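Local coordinates for ABC transporter, substrate binding protein (Aeropyrum pernix, PDB 3EAF), which probably binds a small solute outside the cell and hands it to a membrane-embedded ABC transporter for uptake, at residues L146-K151 against S157-I162; P122-Q127 against N231-D236; G175-P180 against A192-A197. All coordinates share one frame; numbering follows the deposited sequence.

Interaction 1 of 3, residues L146-K151 against S157-I162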
ATOM      1  N   LEU A 146      -9.270  18.196  -1.629  1.00  8.86           N
ATOM      2  CA  LEU A 146      -8.670  17.075  -0.893  1.00  8.60           C
ATOM      3  C   LEU A 146      -9.658  16.522   0.131  1.00  8.40           C
ATOM      4  O   LEU A 146     -10.023  17.211   1.089  1.00  7.94           O
ATOM      5  CB  LEU A 146      -7.376  17.515  -0.181  1.00  8.65           C
ATOM      6  CG  LEU A 146      -6.294  18.232  -1.004  1.00  9.41           C
ATOM      7  CD1 LEU A 146      -5.188  18.794  -0.096  1.00  9.20           C
ATOM      8  CD2 LEU A 146      -5.710  17.324  -2.085  1.00  9.35           C
ATOM      9  N   ALA A 147     -10.098  15.284  -0.081  1.00  7.99           N
ATOM     10  CA  ALA A 147     -11.025  14.630   0.839  1.00  7.78           C
ATOM     11  C   ALA A 147     -10.300  13.523   1.604  1.00  7.73           C
ATOM     12  O   ALA A 147      -9.760  12.602   1.007  1.00  7.18           O
ATOM     13  CB  ALA A 147     -12.225  14.075   0.085  1.00  7.84           C
ATOM     14  N   TYR A 148     -10.279  13.630   2.926  1.00  7.91           N
ATOM     15  CA  TYR A 148      -9.577  12.658   3.770  1.00  8.42           C
ATOM     16  C   TYR A 148     -10.029  12.803   5.217  1.00  8.62           C
ATOM     17  O   TYR A 148     -10.559  13.855   5.596  1.00  8.76           O
ATOM     18  CB  TYR A 148      -8.055  12.863   3.675  1.00  8.69           C
ATOM     19  CG  TYR A 148      -7.611  14.216   4.192  1.00  8.99           C
ATOM     20  CD1 TYR A 148      -7.131  14.357   5.492  1.00  9.35           C
ATOM     21  CD2 TYR A 148      -7.710  15.362   3.396  1.00  8.41           C
ATOM     22  CE1 TYR A 148      -6.744  15.598   5.985  1.00  9.23           C
ATOM     23  CE2 TYR A 148      -7.316  16.612   3.879  1.00  9.08           C
ATOM     24  CZ  TYR A 148      -6.835  16.718   5.174  1.00  9.13           C
ATOM     25  OH  TYR A 148      -6.439  17.938   5.670  1.00  9.48           O
ATOM     26  N   ASP A 149      -9.799  11.760   6.018  1.00  8.43           N
ATOM     27  CA  ASP A 149     -10.119  11.777   7.448  1.00  9.07           C
ATOM     28  C   ASP A 149      -9.006  12.458   8.243  1.00  9.60           C
ATOM     29  O   ASP A 149      -7.915  11.910   8.412  1.00  9.61           O
ATOM     30  CB  ASP A 149     -10.364  10.344   7.959  1.00  8.79           C
ATOM     31  CG  ASP A 149     -11.003  10.299   9.355  1.00  9.49           C
ATOM     32  OD1 ASP A 149     -10.826  11.247  10.157  1.00  8.98           O
ATOM     33  OD2 ASP A 149     -11.689   9.294   9.650  1.00 10.81           O
ATOM     34  N   SER A 150      -9.296  13.656   8.746  1.00 10.64           N
ATOM     35  CA  SER A 150      -8.325  14.452   9.490  1.00 11.54           C
ATOM     36  C   SER A 150      -7.816  13.796  10.772  1.00 11.53           C
ATOM     37  O   SER A 150      -6.810  14.241  11.327  1.00 12.43           O
ATOM     38  CB  SER A 150      -8.907  15.835   9.818  1.00 12.03           C
ATOM     39  OG  SER A 150     -10.055  15.724  10.647  1.00 13.44           O
ATOM     40  N   LYS A 151      -8.491  12.741  11.222  1.00 11.35           N
ATOM     41  CA  LYS A 151      -8.183  12.077  12.498  1.00 11.24           C
ATOM     42  C   LYS A 151      -7.328  10.814  12.357  1.00 10.99           C
ATOM     43  O   LYS A 151      -6.838  10.264  13.356  1.00 11.31           O
ATOM     44  CB  LYS A 151      -9.481  11.725  13.227  1.00 11.47           C
ATOM     45  CG  LYS A 151     -10.321  12.935  13.589  1.00 11.97           C
ATOM     46  CD  LYS A 151     -11.606  12.535  14.304  1.00 14.89           C
ATOM     47  CE  LYS A 151     -12.669  13.618  14.147  1.00 17.03           C
ATOM     48  NZ  LYS A 151     -13.775  13.440  15.128  1.00 20.99           N
ATOM     49  N   SER A 157      -1.570  11.202   5.630  1.00 10.73           N
ATOM     50  CA  SER A 157      -0.126  11.023   5.398  1.00 10.28           C
ATOM     51  C   SER A 157       0.494  11.862   4.266  1.00  9.75           C
ATOM     52  O   SER A 157       1.504  12.538   4.500  1.00 10.18           O
ATOM     53  CB  SER A 157       0.243   9.534   5.259  1.00 10.31           C
ATOM     54  OG  SER A 157       1.650   9.367   5.148  1.00 10.25           O
ATOM     55  N   PRO A 158      -0.079  11.812   3.044  1.00  9.24           N
ATOM     56  CA  PRO A 158       0.529  12.576   1.948  1.00  9.10           C
ATOM     57  C   PRO A 158      -0.009  14.012   1.787  1.00  8.99           C
ATOM     58  O   PRO A 158       0.462  14.745   0.905  1.00  8.97           O
ATOM     59  CB  PRO A 158       0.139  11.753   0.723  1.00  8.89           C
ATOM     60  CG  PRO A 158      -1.223  11.253   1.059  1.00  9.01           C
ATOM     61  CD  PRO A 158      -1.256  11.054   2.568  1.00  9.46           C
ATOM     62  N   ILE A 159      -0.975  14.406   2.619  1.00  8.51           N
ATOM     63  CA  ILE A 159      -1.676  15.691   2.442  1.00  8.62           C
ATOM     64  C   ILE A 159      -0.728  16.899   2.427  1.00  8.98           C
ATOM     65  O   ILE A 159      -0.780  17.726   1.511  1.00  9.34           O
ATOM     66  CB  ILE A 159      -2.845  15.872   3.460  1.00  8.36           C
ATOM     67  CG1 ILE A 159      -3.937  14.817   3.233  1.00  7.47           C
ATOM     68  CG2 ILE A 159      -3.433  17.291   3.396  1.00  7.91           C
ATOM     69  CD1 ILE A 159      -4.622  14.855   1.841  1.00  6.00           C
ATOM     70  N   GLY A 160       0.164  16.979   3.409  1.00  9.17           N
ATOM     71  CA  GLY A 160       1.161  18.059   3.435  1.00  9.47           C
ATOM     72  C   GLY A 160       2.012  18.153   2.176  1.00  9.48           C
ATOM     73  O   GLY A 160       2.248  19.251   1.650  1.00  9.36           O
ATOM     74  N   ALA A 161       2.485  17.003   1.696  1.00  9.51           N
ATOM     75  CA  ALA A 161       3.316  16.943   0.494  1.00  9.35           C
ATOM     76  C   ALA A 161       2.527  17.304  -0.764  1.00  9.70           C
ATOM     77  O   ALA A 161       3.064  17.941  -1.674  1.00  9.61           O
ATOM     78  CB  ALA A 161       3.969  15.561   0.347  1.00  9.48           C
ATOM     79  N   ILE A 162       1.258  16.895  -0.811  1.00 10.05           N
ATOM     80  CA  ILE A 162       0.367  17.294  -1.895  1.00 10.56           C
ATOM     81  C   ILE A 162       0.221  18.819  -1.956  1.00 11.08           C
ATOM     82  O   ILE A 162       0.332  19.405  -3.034  1.00 11.34           O
ATOM     83  CB  ILE A 162      -1.027  16.638  -1.788  1.00 10.45           C
ATOM     84  CG1 ILE A 162      -0.949  15.137  -2.104  1.00  9.93           C
ATOM     85  CG2 ILE A 162      -2.009  17.306  -2.752  1.00 10.41           C
ATOM     86  CD1 ILE A 162      -2.203  14.371  -1.697  1.00  8.71           C
TER

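Interaction 2 of 3, residues P122-Q127 against N231-D236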
ATOM      1  N   PRO A 122       6.545   2.952  -3.709  1.00  7.55           N
ATOM      2  CA  PRO A 122       6.892   4.317  -3.301  1.00  7.86           C
ATOM      3  C   PRO A 122       6.073   4.703  -2.074  1.00  7.92           C
ATOM      4  O   PRO A 122       5.020   4.124  -1.835  1.00  7.35           O
ATOM      5  CB  PRO A 122       6.470   5.174  -4.502  1.00  7.69           C
ATOM      6  CG  PRO A 122       6.293   4.213  -5.652  1.00  7.88           C
ATOM      7  CD  PRO A 122       5.869   2.919  -5.017  1.00  7.38           C
ATOM      8  N   ASP A 123       6.545   5.678  -1.310  1.00  8.27           N
ATOM      9  CA  ASP A 123       5.767   6.178  -0.187  1.00  8.73           C
ATOM     10  C   ASP A 123       4.473   6.807  -0.703  1.00  8.70           C
ATOM     11  O   ASP A 123       4.381   7.156  -1.880  1.00  8.82           O
ATOM     12  CB  ASP A 123       6.572   7.222   0.566  1.00  8.88           C
ATOM     13  CG  ASP A 123       6.856   8.429  -0.285  1.00  9.55           C
ATOM     14  OD1 ASP A 123       6.129   9.431  -0.150  1.00  9.89           O
ATOM     15  OD2 ASP A 123       7.771   8.348  -1.121  1.00 10.02           O
ATOM     16  N   TYR A 124       3.493   6.967   0.187  1.00  8.85           N
ATOM     17  CA  TYR A 124       2.186   7.552  -0.138  1.00  8.64           C
ATOM     18  C   TYR A 124       2.226   8.915  -0.833  1.00  8.64           C
ATOM     19  O   TYR A 124       1.366   9.225  -1.657  1.00  8.44           O
ATOM     20  CB  TYR A 124       1.358   7.713   1.136  1.00  8.63           C
ATOM     21  CG  TYR A 124       0.685   6.462   1.655  1.00  8.61           C
ATOM     22  CD1 TYR A 124       0.639   6.207   3.022  1.00  8.77           C
ATOM     23  CD2 TYR A 124       0.073   5.548   0.787  1.00  8.60           C
ATOM     24  CE1 TYR A 124       0.005   5.073   3.527  1.00  8.55           C
ATOM     25  CE2 TYR A 124      -0.566   4.400   1.286  1.00  8.66           C
ATOM     26  CZ  TYR A 124      -0.590   4.175   2.657  1.00  9.10           C
ATOM     27  OH  TYR A 124      -1.207   3.056   3.170  1.00  8.35           O
ATOM     28  N   SER A 125       3.203   9.738  -0.472  1.00  8.82           N
ATOM     29  CA  SER A 125       3.298  11.099  -1.003  1.00  9.12           C
ATOM     30  C   SER A 125       3.775  11.099  -2.461  1.00  9.34           C
ATOM     31  O   SER A 125       3.149  11.726  -3.320  1.00  9.91           O
ATOM     32  CB  SER A 125       4.201  11.956  -0.109  1.00  9.01           C
ATOM     33  OG  SER A 125       3.794  11.877   1.250  1.00  8.90           O
ATOM     34  N   THR A 126       4.866  10.376  -2.729  1.00  9.40           N
ATOM     35  CA  THR A 126       5.371  10.150  -4.088  1.00  8.93           C
ATOM     36  C   THR A 126       4.321   9.502  -4.981  1.00  9.17           C
ATOM     37  O   THR A 126       4.177   9.884  -6.145  1.00  9.05           O
ATOM     38  CB  THR A 126       6.623   9.253  -4.072  1.00  9.29           C
ATOM     39  OG1 THR A 126       7.607   9.828  -3.201  1.00  8.44           O
ATOM     40  CG2 THR A 126       7.204   9.093  -5.475  1.00  7.74           C
ATOM     41  N   GLN A 127       3.594   8.521  -4.436  1.00  9.19           N
ATOM     42  CA  GLN A 127       2.457   7.914  -5.133  1.00  8.80           C
ATOM     43  C   GLN A 127       1.400   8.966  -5.488  1.00  8.93           C
ATOM     44  O   GLN A 127       0.970   9.057  -6.644  1.00  8.79           O
ATOM     45  CB  GLN A 127       1.827   6.792  -4.286  1.00  8.89           C
ATOM     46  CG  GLN A 127       2.661   5.506  -4.223  1.00  8.62           C
ATOM     47  CD  GLN A 127       1.925   4.337  -3.580  1.00  8.31           C
ATOM     48  OE1 GLN A 127       2.456   3.658  -2.687  1.00  9.37           O
ATOM     49  NE2 GLN A 127       0.712   4.083  -4.041  1.00  5.26           N
ATOM     50  N   ASN A 231      -5.910   7.187  -3.624  1.00  7.12           N
ATOM     51  CA  ASN A 231      -4.751   6.428  -3.212  1.00  7.21           C
ATOM     52  C   ASN A 231      -4.960   4.942  -3.492  1.00  6.99           C
ATOM     53  O   ASN A 231      -6.084   4.514  -3.769  1.00  6.51           O
ATOM     54  CB  ASN A 231      -4.459   6.670  -1.738  1.00  6.89           C
ATOM     55  CG  ASN A 231      -5.450   5.991  -0.827  1.00  8.03           C
ATOM     56  OD1 ASN A 231      -5.121   4.989  -0.215  1.00  8.22           O
ATOM     57  ND2 ASN A 231      -6.668   6.543  -0.718  1.00  7.23           N
ATOM     58  N   VAL A 232      -3.874   4.175  -3.414  1.00  7.11           N
ATOM     59  CA  VAL A 232      -3.871   2.737  -3.733  1.00  7.56           C
ATOM     60  C   VAL A 232      -4.946   1.899  -3.004  1.00  7.83           C
ATOM     61  O   VAL A 232      -5.525   0.984  -3.597  1.00  7.94           O
ATOM     62  CB  VAL A 232      -2.439   2.108  -3.576  1.00  7.68           C
ATOM     63  CG1 VAL A 232      -1.886   2.300  -2.152  1.00  8.34           C
ATOM     64  CG2 VAL A 232      -2.433   0.625  -3.984  1.00  7.21           C
ATOM     65  N   TRP A 233      -5.213   2.223  -1.736  1.00  7.76           N
ATOM     66  CA  TRP A 233      -6.188   1.472  -0.934  1.00  7.19           C
ATOM     67  C   TRP A 233      -7.641   1.896  -1.184  1.00  7.20           C
ATOM     68  O   TRP A 233      -8.557   1.345  -0.573  1.00  7.06           O
ATOM     69  CB  TRP A 233      -5.853   1.551   0.566  1.00  6.75           C
ATOM     70  CG  TRP A 233      -4.479   1.038   0.923  1.00  6.23           C
ATOM     71  CD1 TRP A 233      -3.395   1.788   1.275  1.00  5.73           C
ATOM     72  CD2 TRP A 233      -4.041  -0.330   0.951  1.00  6.10           C
ATOM     73  NE1 TRP A 233      -2.313   0.978   1.528  1.00  5.15           N
ATOM     74  CE2 TRP A 233      -2.683  -0.327   1.339  1.00  5.31           C
ATOM     75  CE3 TRP A 233      -4.669  -1.560   0.706  1.00  5.63           C
ATOM     76  CZ2 TRP A 233      -1.936  -1.504   1.471  1.00  5.29           C
ATOM     77  CZ3 TRP A 233      -3.927  -2.730   0.844  1.00  5.51           C
ATOM     78  CH2 TRP A 233      -2.575  -2.691   1.223  1.00  5.40           C
ATOM     79  N   GLY A 234      -7.851   2.856  -2.087  1.00  7.26           N
ATOM     80  CA  GLY A 234      -9.184   3.439  -2.312  1.00  7.53           C
ATOM     81  C   GLY A 234      -9.882   2.988  -3.581  1.00  8.01           C
ATOM     82  O   GLY A 234     -11.015   3.399  -3.857  1.00  7.64           O
ATOM     83  N   PHE A 235      -9.205   2.123  -4.339  1.00  8.03           N
ATOM     84  CA  PHE A 235      -9.623   1.746  -5.685  1.00  8.75           C
ATOM     85  C   PHE A 235      -9.081   0.360  -6.008  1.00  8.57           C
ATOM     86  O   PHE A 235      -7.898   0.087  -5.777  1.00  8.95           O
ATOM     87  CB  PHE A 235      -9.064   2.754  -6.688  1.00  8.79           C
ATOM     88  CG  PHE A 235      -9.642   2.641  -8.087  1.00  9.29           C
ATOM     89  CD1 PHE A 235     -10.728   3.423  -8.462  1.00  9.06           C
ATOM     90  CD2 PHE A 235      -9.064   1.790  -9.038  1.00  8.88           C
ATOM     91  CE1 PHE A 235     -11.252   3.346  -9.757  1.00  9.70           C
ATOM     92  CE2 PHE A 235      -9.583   1.701 -10.331  1.00  9.02           C
ATOM     93  CZ  PHE A 235     -10.680   2.488 -10.687  1.00  9.98           C
ATOM     94  N   ASP A 236      -9.952  -0.518  -6.496  1.00  8.67           N
ATOM     95  CA  ASP A 236      -9.541  -1.835  -7.011  1.00  9.03           C
ATOM     96  C   ASP A 236     -10.632  -2.415  -7.912  1.00  9.42           C
ATOM     97  O   ASP A 236     -11.499  -1.672  -8.391  1.00  9.57           O
ATOM     98  CB  ASP A 236      -9.105  -2.818  -5.885  1.00  8.93           C
ATOM     99  CG  ASP A 236     -10.219  -3.134  -4.877  1.00  8.52           C
ATOM    100  OD1 ASP A 236     -11.347  -3.481  -5.294  1.00  8.44           O
ATOM    101  OD2 ASP A 236      -9.959  -3.055  -3.649  1.00  8.83           O
TER

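Interaction 3 of 3, residues G175-P180 against A192-A197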
ATOM      1  N   GLY A 175      -9.478  23.441  -1.167  1.00 12.35           N
ATOM      2  CA  GLY A 175      -9.970  23.136   0.170  1.00 12.22           C
ATOM      3  C   GLY A 175      -9.660  21.723   0.614  1.00 11.96           C
ATOM      4  O   GLY A 175      -9.289  20.876  -0.204  1.00 11.77           O
ATOM      5  N   ASP A 176      -9.790  21.502   1.922  1.00 11.62           N
ATOM      6  CA  ASP A 176      -9.728  20.186   2.552  1.00 11.87           C
ATOM      7  C   ASP A 176     -11.130  19.844   3.030  1.00 11.91           C
ATOM      8  O   ASP A 176     -11.830  20.707   3.551  1.00 11.89           O
ATOM      9  CB  ASP A 176      -8.809  20.204   3.778  1.00 11.65           C
ATOM     10  CG  ASP A 176      -7.346  20.338   3.424  1.00 13.00           C
ATOM     11  OD1 ASP A 176      -7.020  20.694   2.275  1.00 14.85           O
ATOM     12  OD2 ASP A 176      -6.507  20.087   4.313  1.00 15.07           O
ATOM     13  N   TYR A 177     -11.526  18.585   2.875  1.00 11.87           N
ATOM     14  CA  TYR A 177     -12.875  18.139   3.231  1.00 11.87           C
ATOM     15  C   TYR A 177     -12.784  16.870   4.068  1.00 12.12           C
ATOM     16  O   TYR A 177     -12.120  15.904   3.681  1.00 11.98           O
ATOM     17  CB  TYR A 177     -13.738  17.954   1.964  1.00 11.79           C
ATOM     18  CG  TYR A 177     -13.800  19.231   1.149  1.00 11.93           C
ATOM     19  CD1 TYR A 177     -14.825  20.153   1.338  1.00 11.94           C
ATOM     20  CD2 TYR A 177     -12.788  19.553   0.242  1.00 12.03           C
ATOM     21  CE1 TYR A 177     -14.864  21.343   0.616  1.00 12.39           C
ATOM     22  CE2 TYR A 177     -12.815  20.737  -0.472  1.00 12.26           C
ATOM     23  CZ  TYR A 177     -13.854  21.630  -0.283  1.00 12.14           C
ATOM     24  OH  TYR A 177     -13.879  22.811  -1.002  1.00 12.26           O
ATOM     25  N   ASP A 178     -13.450  16.892   5.219  1.00 12.09           N
ATOM     26  CA  ASP A 178     -13.295  15.867   6.248  1.00 12.33           C
ATOM     27  C   ASP A 178     -14.211  14.669   5.991  1.00 11.69           C
ATOM     28  O   ASP A 178     -15.333  14.604   6.502  1.00 11.81           O
ATOM     29  CB  ASP A 178     -13.548  16.478   7.638  1.00 12.67           C
ATOM     30  CG  ASP A 178     -12.946  15.655   8.771  1.00 15.18           C
ATOM     31  OD1 ASP A 178     -12.655  14.453   8.581  1.00 15.67           O
ATOM     32  OD2 ASP A 178     -12.763  16.221   9.874  1.00 18.65           O
ATOM     33  N   LEU A 179     -13.722  13.724   5.192  1.00 10.51           N
ATOM     34  CA  LEU A 179     -14.459  12.495   4.929  1.00  9.83           C
ATOM     35  C   LEU A 179     -13.985  11.410   5.895  1.00  9.08           C
ATOM     36  O   LEU A 179     -12.818  11.014   5.848  1.00  8.21           O
ATOM     37  CB  LEU A 179     -14.275  12.041   3.476  1.00  9.68           C
ATOM     38  CG  LEU A 179     -14.996  10.750   3.073  1.00 10.27           C
ATOM     39  CD1 LEU A 179     -16.493  10.975   2.908  1.00  9.24           C
ATOM     40  CD2 LEU A 179     -14.380  10.192   1.794  1.00 10.43           C
ATOM     41  N   PRO A 180     -14.880  10.943   6.784  1.00  8.90           N
ATOM     42  CA  PRO A 180     -14.487   9.937   7.767  1.00  9.04           C
ATOM     43  C   PRO A 180     -14.039   8.630   7.118  1.00  8.99           C
ATOM     44  O   PRO A 180     -14.554   8.251   6.062  1.00  8.72           O
ATOM     45  CB  PRO A 180     -15.771   9.715   8.575  1.00  9.01           C
ATOM     46  CG  PRO A 180     -16.555  10.987   8.388  1.00  9.38           C
ATOM     47  CD  PRO A 180     -16.293  11.332   6.950  1.00  9.23           C
ATOM     48  N   ALA A 192     -19.539  15.734  -0.751  1.00 12.24           N
ATOM     49  CA  ALA A 192     -19.696  16.010  -2.180  1.00 12.54           C
ATOM     50  C   ALA A 192     -20.382  17.362  -2.409  1.00 12.78           C
ATOM     51  O   ALA A 192     -19.976  18.127  -3.285  1.00 12.30           O
ATOM     52  CB  ALA A 192     -20.460  14.895  -2.868  1.00 12.02           C
ATOM     53  N   ARG A 193     -21.415  17.642  -1.615  1.00 13.38           N
ATOM     54  CA  ARG A 193     -22.142  18.918  -1.688  1.00 14.41           C
ATOM     55  C   ARG A 193     -21.303  20.114  -1.221  1.00 14.56           C
ATOM     56  O   ARG A 193     -21.403  21.199  -1.791  1.00 14.32           O
ATOM     57  CB  ARG A 193     -23.476  18.836  -0.926  1.00 14.24           C
ATOM     58  CG  ARG A 193     -24.563  18.118  -1.717  1.00 14.36           C
ATOM     59  CD  ARG A 193     -25.927  18.172  -1.053  1.00 15.71           C
ATOM     60  NE  ARG A 193     -26.963  17.591  -1.914  1.00 19.37           N
ATOM     61  CZ  ARG A 193     -27.457  16.360  -1.793  1.00 20.92           C
ATOM     62  NH1 ARG A 193     -28.395  15.943  -2.638  1.00 21.58           N
ATOM     63  NH2 ARG A 193     -27.029  15.540  -0.835  1.00 22.18           N
ATOM     64  N   GLU A 194     -20.469  19.907  -0.200  1.00 15.10           N
ATOM     65  CA  GLU A 194     -19.502  20.925   0.231  1.00 16.05           C
ATOM     66  C   GLU A 194     -18.505  21.258  -0.880  1.00 16.22           C
ATOM     67  O   GLU A 194     -18.233  22.425  -1.144  1.00 16.10           O
ATOM     68  CB  GLU A 194     -18.726  20.461   1.463  1.00 15.94           C
ATOM     69  CG  GLU A 194     -19.460  20.592   2.771  1.00 16.53           C
ATOM     70  CD  GLU A 194     -18.683  20.000   3.934  1.00 17.33           C
ATOM     71  OE1 GLU A 194     -17.472  19.720   3.779  1.00 19.05           O
ATOM     72  OE2 GLU A 194     -19.289  19.808   5.010  1.00 19.68           O
HETATM   73  N   MSE A 195     -17.962  20.225  -1.521  1.00 16.62           N
HETATM   74  CA  MSE A 195     -17.003  20.409  -2.616  1.00 17.66           C
HETATM   75  C   MSE A 195     -17.637  21.035  -3.850  1.00 16.88           C
HETATM   76  O   MSE A 195     -17.007  21.839  -4.537  1.00 16.85           O
HETATM   77  CB  MSE A 195     -16.332  19.086  -2.984  1.00 17.08           C
HETATM   78  CG  MSE A 195     -15.468  18.522  -1.875  1.00 17.97           C
HETATM   79 SE   MSE A 195     -14.449  16.965  -2.418  1.00 21.96          SE
HETATM   80  CE  MSE A 195     -15.911  15.906  -3.175  1.00 18.20           C
ATOM     81  N   LEU A 196     -18.888  20.674  -4.112  1.00 16.80           N
ATOM     82  CA  LEU A 196     -19.647  21.221  -5.233  1.00 17.01           C
ATOM     83  C   LEU A 196     -19.652  22.755  -5.240  1.00 17.07           C
ATOM     84  O   LEU A 196     -19.535  23.371  -6.297  1.00 17.06           O
ATOM     85  CB  LEU A 196     -21.075  20.658  -5.228  1.00 16.90           C
ATOM     86  CG  LEU A 196     -22.060  21.002  -6.349  1.00 17.14           C
ATOM     87  CD1 LEU A 196     -21.537  20.591  -7.721  1.00 17.46           C
ATOM     88  CD2 LEU A 196     -23.403  20.358  -6.068  1.00 17.04           C
ATOM     89  N   ALA A 197     -19.757  23.361  -4.060  1.00 17.32           N
ATOM     90  CA  ALA A 197     -19.694  24.820  -3.909  1.00 17.35           C
ATOM     91  C   ALA A 197     -18.396  25.432  -4.441  1.00 17.38           C
ATOM     92  O   ALA A 197     -18.384  26.585  -4.880  1.00 17.62           O
ATOM     93  CB  ALA A 197     -19.906  25.211  -2.459  1.00 17.49           C
TER
HETATM   94  O   HOH W   1     -16.184  24.240  -0.590  1.00 18.98           O
HETATM   95  O   HOH W   2     -15.522  18.943   5.580  1.00 12.42           O

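Interaction 1 of 3, residues L146-K151 against S157-I162
Ile159, in the first turn of helix 159-165, lays its longer branch over the ring of Tyr148, and the two side chains cross obliquely. Its CG1 stands 3.6 Å from the centroid of the Tyr148 ring and only 4° off the ring normal, a CH-pi contact centred on the face. From there Ile159 CD1 runs on toward one side of the same face, 3.5 Å from Tyr148 CD2. CG1 lies beside the backbone N of Ile159 (chi1 -64°), which leaves the other branch, CG2, anti to that N; CG2 reaches the phenol end, 3.8 Å from Tyr148 OH, while also touching Leu146 CD1 at 4.2 Å. Tyr148 CG sits between its own backbone N and carbonyl carbon (chi1 63°), and the ring turns a face to Ile159. Its hydroxyl is hydrogen-bonded to Asp176 on the neighbouring strand, which ties down the far end of the ring. The pairing is part of the three-layer alpha/beta sandwich of a periplasmic-binding-protein lobe: after strand 142-148, a loop and the short helix 153-156, helix 159-165 packs back on one face of the parallel part of the sheet. One turn further along, Ile162 directs CG2 at Leu146 CD2, 3.8 Å away, the two chains passing in opposite directions. Trp204 of the adjoining strand touches Leu146, Ile159 and Ile162, and Leu132 of helix 124-139 packs against Ile162.

Interaction 2 of 3, residues P122-Q127 against N231-D236
Tyr124 and Trp233 meet rim to rim, their side chains crossing at about a right angle and neither ring lying over the other's face. The contact joins the start of helix 124-139 to the loop after strand 227-230, in the lobe of the periplasmic-binding-protein fold built on the seven-stranded sheet. Trp83, just after strand 79-82 of the other sheet, packs edge-to-face with Trp233, so the site probably faces the cleft between the lobes. The plane of the Tyr124 ring makes 75° with that of the Trp233 five-membered ring, and the centroids are 5.9 Å apart. Each meets the other at its edge: the indole NE1 lies in the plane of the Tyr124 ring, close to the phenol end. Trp233 CD1 adds an apolar touch, 3.9 Å from Tyr124 CE2. A bound glycerol, probably from the crystallisation liquor, lies close to the Tyr124 hydroxyl and is consistent with a pocket here.

Val232 fits in beside the pair. Its CG1, between the backbone N and the carbonyl carbon (chi1 58°), comes near the Tyr124 ring plane, 4.2 Å from Tyr124 CE2 at the ring's edge, and also packs against the Gln127 side chain.

Both backbones are braced locally. Asp123 N-caps the helix, OD1 accepting from Thr126 N and weakly from Ser125 N, while OD2 takes the Thr126 hydroxyl. Asn231 OD1 accepts from Trp233 N in an Asx turn and also bonds to Tyr154. Across the contact, the weak hydrogen bond from Trp233 NE1 to Tyr124 OH spans 2.9 Å but is strongly bent, with 119° at the hydrogen.

Interaction 3 of 3, residues G175-P180 against A192-A197
With CG anti to its carbonyl carbon (chi1 -57°), Tyr177 turns its ring toward the helix, and Met195, a selenomethionine whose CG takes the same setting, lays that methylene on the ring. Met195 CG lies 3.4 Å from the centroid of the Tyr177 ring and 7° off the normal, a CH-pi contact over the middle of the face. Beyond it the chain carries SE to an oblique place 4.5 Å from the Tyr177 centroid, a Met-aromatic contact. Here helix 185-196 covers strand 171-178, the outermost strand of its sheet, in the beta-alpha layering of a periplasmic-binding-protein lobe. Glu194 keeps to the ring's edge: its OE1 lies in the ring plane, 3.6 Å from Tyr177 CD1, with the carboxylate turned 40° from the ring. Two waters bridge the polar ends. One lies in the Tyr177 ring plane, 2.7 Å from Tyr177 OH, and donates to the backbone O of Glu194; the other accepts from Asp178 N and donates to Glu194 OE1. Replacing Tyr177 by an alanine would probably open a gap beside Met195, leaving its CG and SE without an aromatic face and the first water without its phenol partner. Ile191 also touches Tyr177 from the same helix, and Leu215 of helix 209-222 packs against Met195. Asp178, the centre of an inverse gamma turn, bonds through OD2 to Ser150.

How the interactions relate
Interactions 1 and 3 belong to the same sheet: strands 142-148 and 171-178 are neighbours in it, joined by a backbone hydrogen bond between Leu146 and Tyr177 and by a side-chain link between the two strands. Both set a saturated carbon, from isoleucine or selenomethionine, over a tyrosine face, but interaction 1 is a largely buried, apolar contact, whereas interaction 3, about 25 Å from the chain centre to its own centre, is partly exposed and uses waters and a carboxylate. Interaction 2 lies nearest the middle, about 6 Å between centres, fully buried and more polar in its aromatic pairing. It touches interaction 1 where Pro158 and Ala161 pack on Ser125, but does not touch interaction 3.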